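Local atomic coordinates of S3-RNase (Pyrus pyrifolia, PDB entry 1IQQ), a protein that cleaves RNA as a T2-family ribonuclease of the pear pistil and is responsible for gametophytic self-incompatibility, the rejection of self pollen. Residues T7-L12 against T31-W36; D27-V32 against N116-L121; K152-K157 against L164-L169. One frame throughout, in Å; residues are numbered along the deposited sequence.

Contact 1: T7-L12 against T31-W36; sequences TQQYQL and TVHGLW
With chi1 of Gln9 at 64°, CG sits between the backbone N and the carbonyl carbon, while CG of His33 lies anti to its own N (chi1 176°); the two side chains therefore cross at about a right angle, with amide and ring planes 64° apart and Gln9 NE2 oblique to the ring. Gln9 NE2 comes to 3.2 Å from His33 ND1, but the angle is too poor for a hydrogen bond. A water instead accepts weakly from His33 ND1 and donates to Gln9 OE1. Thr7 lies side by side with His33, pointing the same way, its CG2 4.1 Å from His33 CB, and Thr7 OG1 is hydrogen-bonded to Thr168 OG1 of strand 161-171. At the other end Gln11 NE2 donates to Thr31 OG1 over 2.9 Å, with the hydroxyl oxygen in the amide plane; Gln11 OE1 is taken by Asp27 N, so both ends of this amide are held. Between the backbones, Gln9 N reaches Thr31 O at 2.8 Å. Thr7 O accepts two bonds from one face of its carbonyl plane, from His33 N at 2.8 Å and Gly34 N at 3.1 Å. With His33 and Gly34 both opposite Thr7, this is a classic beta bulge, in the antiparallel pair presenting proton donor His33 in a T2 ribonuclease active site.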
loop_
_atom_site.group_PDB
_atom_site.type_symbol
_atom_site.label_atom_id
_atom_site.label_comp_id
_atom_site.label_asym_id
_atom_site.label_seq_id
_atom_site.Cartn_x
_atom_site.Cartn_y
_atom_site.Cartn_z
ATOM N N THR A 7 -0.713 -2.223 1.523
ATOM C CA THR A 7 0.017 -0.937 1.589
ATOM C C THR A 7 -0.150 -0.132 0.330
ATOM O O THR A 7 -0.017 -0.697 -0.789
ATOM C CB THR A 7 1.492 -1.227 1.760
ATOM O OG1 THR A 7 1.682 -1.995 2.968
ATOM C CG2 THR A 7 2.278 0.114 1.930
ATOM N N GLN A 8 -0.499 1.136 0.469
ATOM C CA GLN A 8 -0.643 2.069 -0.673
ATOM C C GLN A 8 0.388 3.174 -0.482
ATOM O O GLN A 8 0.810 3.501 0.643
ATOM C CB GLN A 8 -2.067 2.628 -0.687
ATOM C CG GLN A 8 -3.079 1.505 -1.091
ATOM C CD GLN A 8 -4.487 2.016 -1.011
ATOM O OE1 GLN A 8 -4.779 3.077 -1.523
ATOM N NE2 GLN A 8 -5.386 1.203 -0.401
ATOM N N GLN A 9 0.814 3.743 -1.601
ATOM C CA GLN A 9 1.911 4.758 -1.636
ATOM C C GLN A 9 1.470 5.980 -2.366
ATOM O O GLN A 9 0.805 5.865 -3.413
ATOM C CB GLN A 9 3.165 4.142 -2.310
ATOM C CG GLN A 9 2.931 3.762 -3.788
ATOM C CD GLN A 9 4.093 3.037 -4.411
ATOM O OE1 GLN A 9 3.959 2.513 -5.545
ATOM N NE2 GLN A 9 5.220 2.988 -3.740
ATOM N N TYR A 10 1.798 7.167 -1.828
ATOM C CA TYR A 10 1.432 8.452 -2.442
ATOM C C TYR A 10 2.511 8.766 -3.475
ATOM O O TYR A 10 3.651 9.024 -3.113
ATOM C CB TYR A 10 1.402 9.478 -1.299
ATOM C CG TYR A 10 1.090 10.869 -1.781
ATOM C CD1 TYR A 10 0.053 11.122 -2.642
ATOM C CD2 TYR A 10 1.817 11.955 -1.323
ATOM C CE1 TYR A 10 -0.293 12.419 -3.057
ATOM C CE2 TYR A 10 1.511 13.238 -1.705
ATOM C CZ TYR A 10 0.463 13.496 -2.584
ATOM O OH TYR A 10 0.172 14.785 -3.070
ATOM N N GLN A 11 2.120 8.671 -4.753
ATOM C CA GLN A 11 3.121 8.733 -5.819
ATOM C C GLN A 11 4.033 9.967 -5.790
ATOM O O GLN A 11 5.220 9.810 -6.003
ATOM C CB GLN A 11 2.397 8.645 -7.177
ATOM C CG GLN A 11 1.591 7.368 -7.366
ATOM C CD GLN A 11 0.981 7.328 -8.753
ATOM O OE1 GLN A 11 1.239 8.215 -9.605
ATOM N NE2 GLN A 11 0.188 6.304 -9.019
ATOM N N LEU A 12 3.446 11.129 -5.518
ATOM C CA LEU A 12 4.240 12.376 -5.493
ATOM C C LEU A 12 5.379 12.249 -4.519
ATOM O O LEU A 12 6.530 12.636 -4.812
ATOM C CB LEU A 12 3.350 13.563 -5.101
ATOM C CG LEU A 12 3.988 14.945 -5.284
ATOM C CD1 LEU A 12 3.908 15.371 -6.808
ATOM C CD2 LEU A 12 3.224 15.974 -4.505
ATOM N N THR A 31 -1.666 4.824 -4.806
ATOM C CA THR A 31 -1.919 3.593 -5.542
ATOM C C THR A 31 -1.254 2.457 -4.783
ATOM O O THR A 31 -0.546 2.635 -3.757
ATOM C CB THR A 31 -1.432 3.660 -7.006
ATOM O OG1 THR A 31 -0.091 4.141 -7.102
ATOM C CG2 THR A 31 -2.384 4.639 -7.777
ATOM N N VAL A 32 -1.452 1.211 -5.233
ATOM C CA VAL A 32 -0.943 0.112 -4.489
ATOM C C VAL A 32 0.568 -0.110 -4.484
ATOM O O VAL A 32 1.243 0.086 -5.520
ATOM C CB VAL A 32 -1.654 -1.202 -5.018
ATOM C CG1 VAL A 32 -1.028 -2.483 -4.324
ATOM C CG2 VAL A 32 -3.191 -1.128 -4.793
ATOM N N HIS A 33 1.129 -0.390 -3.290
ATOM C CA HIS A 33 2.539 -0.785 -3.171
ATOM C C HIS A 33 2.666 -2.269 -2.870
ATOM O O HIS A 33 3.643 -2.907 -3.264
ATOM C CB HIS A 33 3.231 -0.003 -2.063
ATOM C CG HIS A 33 4.647 -0.408 -1.794
ATOM N ND1 HIS A 33 5.715 0.040 -2.548
ATOM C CD2 HIS A 33 5.169 -1.225 -0.851
ATOM C CE1 HIS A 33 6.837 -0.484 -2.081
ATOM N NE2 HIS A 33 6.536 -1.255 -1.049
ATOM N N GLY A 34 1.732 -2.852 -2.131
ATOM C CA GLY A 34 1.817 -4.271 -1.906
ATOM C C GLY A 34 0.607 -4.834 -1.207
ATOM O O GLY A 34 -0.167 -4.115 -0.536
ATOM N N LEU A 35 0.460 -6.154 -1.307
ATOM C CA LEU A 35 -0.521 -6.922 -0.504
ATOM C C LEU A 35 0.311 -8.094 0.029
ATOM O O LEU A 35 0.687 -9.023 -0.738
ATOM C CB LEU A 35 -1.698 -7.420 -1.303
ATOM C CG LEU A 35 -3.115 -7.774 -0.688
ATOM C CD1 LEU A 35 -3.830 -9.025 -1.297
ATOM C CD2 LEU A 35 -3.259 -7.529 0.822
ATOM N N TRP A 36 0.656 -7.962 1.297
ATOM C CA TRP A 36 1.572 -8.922 1.905
ATOM C C TRP A 36 1.037 -9.873 2.917
ATOM O O TRP A 36 0.501 -9.425 3.925
ATOM C CB TRP A 36 2.714 -8.211 2.663
ATOM C CG TRP A 36 3.564 -7.278 1.858
ATOM C CD1 TRP A 36 3.578 -7.080 0.484
ATOM C CD2 TRP A 36 4.586 -6.442 2.413
ATOM N NE1 TRP A 36 4.586 -6.142 0.183
ATOM C CE2 TRP A 36 5.207 -5.760 1.346
ATOM C CE3 TRP A 36 5.035 -6.197 3.723
ATOM C CZ2 TRP A 36 6.280 -4.838 1.554
ATOM C CZ3 TRP A 36 6.088 -5.296 3.921
ATOM C CH2 TRP A 36 6.692 -4.636 2.841
HETATM O O HOH W 1 6.090 0.038 -5.782
#

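Contact 2: D27-V32 against N116-L121; sequences DKLFTV and NVSRIL. With NAG (2-acetamido-2-deoxy-beta-D-glucopyranose), chain B.
Phe30, at the start of strand 30-38, packs on the first turn of helix 117-123, whose N-cap, Asn116, is an N-glycosylation site; the contact rests on Phe30, Ser118 and Val117. The phenyl ring receives Val117 CG1 over the centre of one face, 3.5 Å from the centroid and 10° off the normal, which meets the geometry of a CH-pi contact. Val117 CG1 lies anti to its backbone N (chi1 162°), the branch directed at the ring. Farther along the helix Leu121 CD1 approaches Phe30 CE1 at 3.8 Å, the two side chains crossing at about a right angle. Ser118 supplies the polar part: its OG lies in the plane of the ring at the edge and accepts from Phe30 N over 2.9 Å, with an N-H...O angle of 165°. The same OG is 2.6 Å from a water that donates to Lys28 O, so it has two polar partners, Phe30 N and this bridging water. Helix 135-143 also packs on Val117 and Leu121. On the glycan side, Asn116 OD1 accepts weak capping bonds from Ser118 N and Arg119 N, while Asn116 ND2 carries the sugar; Ser118 CB stands 3.7 Å from C5 of that NAG, and Leu29 CD2 lies 3.9 Å from its O4.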
loop_
_atom_site.group_PDB
_atom_site.type_symbol
_atom_site.label_atom_id
_atom_site.label_comp_id
_atom_site.label_asym_id
_atom_site.label_seq_id
_atom_site.Cartn_x
_atom_site.Cartn_y
_atom_site.Cartn_z
ATOM N N ASP A 27 1.258 11.088 -10.124
ATOM C CA ASP A 27 -0.006 11.711 -9.841
ATOM C C ASP A 27 -0.057 11.988 -8.324
ATOM O O ASP A 27 0.675 11.360 -7.538
ATOM C CB ASP A 27 -1.186 10.772 -10.140
ATOM C CG ASP A 27 -1.366 10.543 -11.631
ATOM O OD1 ASP A 27 -1.754 9.423 -12.025
ATOM O OD2 ASP A 27 -1.133 11.484 -12.422
ATOM N N LYS A 28 -0.954 12.888 -7.945
ATOM C CA LYS A 28 -1.119 13.151 -6.490
ATOM C C LYS A 28 -2.185 12.171 -5.961
ATOM O O LYS A 28 -3.263 12.543 -5.451
ATOM C CB LYS A 28 -1.558 14.613 -6.301
ATOM C CG LYS A 28 -0.389 15.594 -6.614
ATOM C CD LYS A 28 -0.705 17.065 -6.265
ATOM C CE LYS A 28 0.438 17.967 -6.729
ATOM N NZ LYS A 28 0.081 19.425 -6.612
ATOM N N LEU A 29 -1.822 10.889 -6.047
ATOM C CA LEU A 29 -2.712 9.801 -5.710
ATOM C C LEU A 29 -1.981 8.686 -4.962
ATOM O O LEU A 29 -0.786 8.464 -5.164
ATOM C CB LEU A 29 -3.288 9.137 -6.986
ATOM C CG LEU A 29 -4.308 10.030 -7.714
ATOM C CD1 LEU A 29 -4.647 9.427 -9.077
ATOM C CD2 LEU A 29 -5.565 10.167 -6.922
ATOM N N PHE A 30 -2.762 7.996 -4.121
ATOM C CA PHE A 30 -2.273 6.752 -3.476
ATOM C C PHE A 30 -2.657 5.585 -4.396
ATOM O O PHE A 30 -3.834 5.455 -4.704
ATOM C CB PHE A 30 -2.987 6.557 -2.110
ATOM C CG PHE A 30 -2.301 7.260 -0.936
ATOM C CD1 PHE A 30 -2.617 8.566 -0.548
ATOM C CD2 PHE A 30 -1.359 6.568 -0.201
ATOM C CE1 PHE A 30 -2.004 9.159 0.571
ATOM C CE2 PHE A 30 -0.740 7.126 0.904
ATOM C CZ PHE A 30 -1.068 8.414 1.283
ATOM N N THR A 31 -1.666 4.824 -4.806
ATOM C CA THR A 31 -1.919 3.593 -5.542
ATOM C C THR A 31 -1.254 2.457 -4.783
ATOM O O THR A 31 -0.546 2.635 -3.757
ATOM C CB THR A 31 -1.432 3.660 -7.006
ATOM O OG1 THR A 31 -0.091 4.141 -7.102
ATOM C CG2 THR A 31 -2.384 4.639 -7.777
ATOM N N VAL A 32 -1.452 1.211 -5.233
ATOM C CA VAL A 32 -0.943 0.112 -4.489
ATOM C C VAL A 32 0.568 -0.110 -4.484
ATOM O O VAL A 32 1.243 0.086 -5.520
ATOM C CB VAL A 32 -1.654 -1.202 -5.018
ATOM C CG1 VAL A 32 -1.028 -2.483 -4.324
ATOM C CG2 VAL A 32 -3.191 -1.128 -4.793
ATOM N N ASN A 116 -9.314 2.648 -1.543
ATOM C CA ASN A 116 -8.444 3.668 -2.176
ATOM C C ASN A 116 -8.192 4.761 -1.099
ATOM O O ASN A 116 -9.084 5.459 -0.690
ATOM C CB ASN A 116 -9.235 4.211 -3.369
ATOM C CG ASN A 116 -8.578 5.429 -4.033
ATOM O OD1 ASN A 116 -7.602 5.993 -3.500
ATOM N ND2 ASN A 116 -9.133 5.817 -5.192
ATOM N N VAL A 117 -6.938 4.816 -0.630
ATOM C CA VAL A 117 -6.622 5.716 0.453
ATOM C C VAL A 117 -6.828 7.165 0.078
ATOM O O VAL A 117 -7.163 7.977 0.947
ATOM C CB VAL A 117 -5.193 5.417 0.925
ATOM C CG1 VAL A 117 -4.579 6.594 1.765
ATOM C CG2 VAL A 117 -5.194 4.138 1.779
ATOM N N SER A 118 -6.644 7.533 -1.188
ATOM C CA SER A 118 -6.938 8.938 -1.577
ATOM C C SER A 118 -8.405 9.264 -1.314
ATOM O O SER A 118 -8.712 10.386 -0.859
ATOM C CB SER A 118 -6.609 9.162 -3.049
ATOM O OG SER A 118 -5.194 9.167 -3.174
ATOM N N ARG A 119 -9.273 8.261 -1.578
ATOM C CA ARG A 119 -10.693 8.479 -1.371
ATOM C C ARG A 119 -11.072 8.548 0.111
ATOM O O ARG A 119 -11.833 9.396 0.499
ATOM C CB ARG A 119 -11.463 7.361 -2.101
ATOM C CG ARG A 119 -12.983 7.541 -2.093
ATOM C CD ARG A 119 -13.614 6.233 -2.725
ATOM N NE ARG A 119 -15.058 6.387 -2.971
ATOM C CZ ARG A 119 -16.001 6.124 -2.069
ATOM N NH1 ARG A 119 -15.676 5.692 -0.857
ATOM N NH2 ARG A 119 -17.280 6.290 -2.387
ATOM N N ILE A 120 -10.499 7.644 0.930
ATOM C CA ILE A 120 -10.760 7.662 2.363
ATOM C C ILE A 120 -10.343 9.005 2.951
ATOM O O ILE A 120 -11.080 9.619 3.711
ATOM C CB ILE A 120 -9.983 6.531 3.032
ATOM C CG1 ILE A 120 -10.445 5.176 2.453
ATOM C CG2 ILE A 120 -10.129 6.613 4.577
ATOM C CD1 ILE A 120 -9.721 4.032 3.067
ATOM N N LEU A 121 -9.175 9.515 2.587
ATOM C CA LEU A 121 -8.725 10.813 3.080
ATOM C C LEU A 121 -9.620 11.932 2.578
ATOM O O LEU A 121 -10.014 12.793 3.363
ATOM C CB LEU A 121 -7.272 11.046 2.642
ATOM C CG LEU A 121 -6.224 10.179 3.356
ATOM C CD1 LEU A 121 -4.853 10.389 2.722
ATOM C CD2 LEU A 121 -6.133 10.531 4.841
HETATM C C1 NAG B . -8.820 7.083 -5.816
HETATM C C2 NAG B . -9.363 7.059 -7.273
HETATM C C3 NAG B . -9.119 8.454 -7.875
HETATM C C4 NAG B . -9.785 9.557 -7.043
HETATM C C5 NAG B . -9.279 9.422 -5.596
HETATM C C6 NAG B . -9.914 10.348 -4.614
HETATM C C7 NAG B . -9.336 5.159 -8.804
HETATM C C8 NAG B . -8.534 4.320 -9.759
HETATM N N2 NAG B . -8.659 6.080 -8.077
HETATM O O3 NAG B . -9.674 8.438 -9.205
HETATM O O4 NAG B . -9.341 10.839 -7.532
HETATM O O5 NAG B . -9.556 8.085 -5.127
HETATM O O6 NAG B . -11.344 10.221 -4.588
HETATM O O7 NAG B . -10.556 4.974 -8.693
HETATM O O HOH W 2 -4.473 11.693 -3.214
#

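Contact 3: K152-K157 against L164-L169; sequences KLKCQK and LVEITL
Lys152-Lys157 and Leu164-Leu169 run antiparallel at 163°, their axes 4.5 Å apart at closest, and the register slips by one residue where Val165 and Glu166 both face Lys154 in a classic beta bulge. Lys154 O accepts both amides there, Val165 N at 2.9 Å and Glu166 N at 3.1 Å, and Lys154 N donates back to Glu166 O.

The paired side chains of Lys154 and Glu166 lie alongside each other, pointing the same way. With CG anti to the backbone N (chi1 -178°) and the chain extended, the lysine lays its methylene CD against the carboxylate, 3.6 Å from Glu166 OE1. Its ammonium NZ remains 4.3 Å from Glu166 OE1, beyond a salt bridge. Next to the bulge, Val165 CG2 touches the stem and amide of Gln156 nearly at a right angle, 3.4 Å from Gln156 CG; the amide nitrogen of Gln156 is hydrogen-bonded to Glu163 and Ala13. Leu153 is on the apolar face, side by side with Ile167 (Leu153 CG to Ile167 CG1 4.0 Å), and Leu164 meets it obliquely through CD1. Cys155 SG packs on Leu164 CA on that face and forms a disulfide with Cys193. Helix 135-143 covers Leu153 and Ile167. At the far end a water donates to Lys152 O and lies 2.6 Å from Thr168 OG1, which also faces strand 3-10, while Lys152 NZ is hydrogen-bonded to His183 O.

The hairpin is therefore two-sided: aliphatic groups and a disulfide anchor one face in the core, and the other bears charged and polar groups. Glu166 touches Gln9 and His33 on this polar face, so its carboxylate may influence the electrostatics of the active site, an effect that Lys154, though too far for a salt bridge, might partly offset.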
loop_
_atom_site.group_PDB
_atom_site.type_symbol
_atom_site.label_atom_id
_atom_site.label_comp_id
_atom_site.label_asym_id
_atom_site.label_seq_id
_atom_site.Cartn_x
_atom_site.Cartn_y
_atom_site.Cartn_z
ATOM N N LYS A 152 -0.915 1.548 9.621
ATOM C CA LYS A 152 0.524 1.749 9.784
ATOM C C LYS A 152 0.907 2.806 8.747
ATOM O O LYS A 152 0.616 2.686 7.504
ATOM C CB LYS A 152 1.296 0.442 9.562
ATOM C CG LYS A 152 2.831 0.680 9.591
ATOM C CD LYS A 152 3.576 -0.670 9.691
ATOM C CE LYS A 152 5.111 -0.407 9.673
ATOM N NZ LYS A 152 5.763 -1.766 9.831
ATOM N N LEU A 153 1.592 3.868 9.219
ATOM C CA LEU A 153 1.983 4.973 8.341
ATOM C C LEU A 153 3.500 5.040 8.162
ATOM O O LEU A 153 4.263 4.737 9.080
ATOM C CB LEU A 153 1.509 6.289 8.931
ATOM C CG LEU A 153 0.123 6.801 8.542
ATOM C CD1 LEU A 153 -0.920 5.773 8.933
ATOM C CD2 LEU A 153 -0.146 8.107 9.271
ATOM N N LYS A 154 3.905 5.495 6.977
ATOM C CA LYS A 154 5.329 5.698 6.652
ATOM C C LYS A 154 5.465 7.121 6.168
ATOM O O LYS A 154 4.675 7.591 5.335
ATOM C CB LYS A 154 5.770 4.784 5.501
ATOM C CG LYS A 154 7.254 4.992 5.217
ATOM C CD LYS A 154 7.726 4.023 4.089
ATOM C CE LYS A 154 9.228 3.896 4.038
ATOM N NZ LYS A 154 9.526 2.685 3.179
ATOM N N CYS A 155 6.488 7.816 6.680
ATOM C CA CYS A 155 6.782 9.196 6.269
ATOM C C CYS A 155 8.274 9.263 5.827
ATOM O O CYS A 155 9.002 8.284 5.974
ATOM C CB CYS A 155 6.608 10.148 7.441
ATOM S SG CYS A 155 4.858 10.496 7.814
ATOM N N GLN A 156 8.671 10.416 5.274
ATOM C CA GLN A 156 10.095 10.587 4.953
ATOM C C GLN A 156 10.448 12.025 5.216
ATOM O O GLN A 156 9.618 12.936 5.069
ATOM C CB GLN A 156 10.389 10.262 3.475
ATOM C CG GLN A 156 9.639 11.125 2.518
ATOM C CD GLN A 156 9.740 10.611 1.072
ATOM O OE1 GLN A 156 10.245 9.547 0.861
ATOM N NE2 GLN A 156 9.203 11.370 0.118
ATOM N N LYS A 157 11.711 12.269 5.610
ATOM C CA LYS A 157 12.137 13.647 5.846
ATOM C C LYS A 157 13.022 14.137 4.684
ATOM O O LYS A 157 13.944 13.454 4.289
ATOM C CB LYS A 157 12.927 13.796 7.140
ATOM C CG LYS A 157 13.227 15.283 7.443
ATOM C CD LYS A 157 13.674 15.480 8.885
ATOM C CE LYS A 157 14.327 16.859 9.034
ATOM N NZ LYS A 157 14.984 16.960 10.361
ATOM N N LEU A 164 4.140 12.598 4.200
ATOM C CA LEU A 164 3.452 11.266 4.243
ATOM C C LEU A 164 3.797 10.507 2.929
ATOM O O LEU A 164 3.730 11.067 1.826
ATOM C CB LEU A 164 1.936 11.546 4.299
ATOM C CG LEU A 164 1.033 10.326 4.286
ATOM C CD1 LEU A 164 1.296 9.504 5.637
ATOM C CD2 LEU A 164 -0.432 10.791 4.233
ATOM N N VAL A 165 4.108 9.222 3.060
ATOM C CA VAL A 165 4.495 8.431 1.878
ATOM C C VAL A 165 3.645 7.151 1.744
ATOM O O VAL A 165 3.216 6.849 0.615
ATOM C CB VAL A 165 5.945 8.003 1.958
ATOM C CG1 VAL A 165 6.384 7.379 0.587
ATOM C CG2 VAL A 165 6.843 9.243 2.260
ATOM N N GLU A 166 3.400 6.395 2.805
ATOM C CA GLU A 166 2.622 5.152 2.656
ATOM C C GLU A 166 1.621 4.999 3.774
ATOM O O GLU A 166 1.860 5.480 4.919
ATOM C CB GLU A 166 3.497 3.837 2.668
ATOM C CG GLU A 166 4.529 3.770 1.584
ATOM C CD GLU A 166 5.307 2.474 1.619
ATOM O OE1 GLU A 166 5.400 1.781 2.609
ATOM O OE2 GLU A 166 5.903 2.144 0.562
ATOM N N ILE A 167 0.499 4.364 3.436
ATOM C CA ILE A 167 -0.526 4.034 4.457
ATOM C C ILE A 167 -0.892 2.586 4.229
ATOM O O ILE A 167 -1.179 2.177 3.092
ATOM C CB ILE A 167 -1.754 4.931 4.367
ATOM C CG1 ILE A 167 -1.404 6.325 4.918
ATOM C CG2 ILE A 167 -2.889 4.342 5.249
ATOM C CD1 ILE A 167 -2.514 7.407 4.803
ATOM N N THR A 168 -0.847 1.765 5.296
ATOM C CA THR A 168 -1.167 0.374 5.229
ATOM C C THR A 168 -2.404 0.084 6.034
ATOM O O THR A 168 -2.548 0.542 7.192
ATOM C CB THR A 168 -0.016 -0.444 5.861
ATOM O OG1 THR A 168 1.165 -0.258 5.068
ATOM C CG2 THR A 168 -0.383 -1.971 5.962
ATOM N N LEU A 169 -3.346 -0.653 5.440
ATOM C CA LEU A 169 -4.557 -1.138 6.109
ATOM C C LEU A 169 -4.316 -2.624 6.357
ATOM O O LEU A 169 -3.966 -3.352 5.425
ATOM C CB LEU A 169 -5.805 -0.967 5.203
ATOM C CG LEU A 169 -5.916 0.396 4.597
ATOM C CD1 LEU A 169 -7.233 0.432 3.821
ATOM C CD2 LEU A 169 -5.977 1.467 5.675
HETATM O O HOH W 3 2.434 2.036 5.383
#

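In the fold
All three contacts reach one mixed sheet. Contact 1 joins strands 3-10 and 30-38, its centre about 3 Å from that of the chain; contact 3 pairs strands 152-158 and 161-171, the latter bordering strand 3-10 on its other edge. Their centres lie about 9 Å apart, and a backbone hydrogen bond from Tyr10 N to Val165 O connects the strands. Contact 2, centred about 9 Å from contact 1 and 12 Å from contact 3, sets helix 117-123 against the sheet, where Val117 CG1 and Phe30 CZ both meet Ile167 CD1. Along the chain contact 2 begins where contact 1 ends, sharing Thr31 and Val32; contact 3 follows both. The sheet thus links the active-site strand to a helix whose N-cap carries a glycan and to a disulfide-tied hairpin.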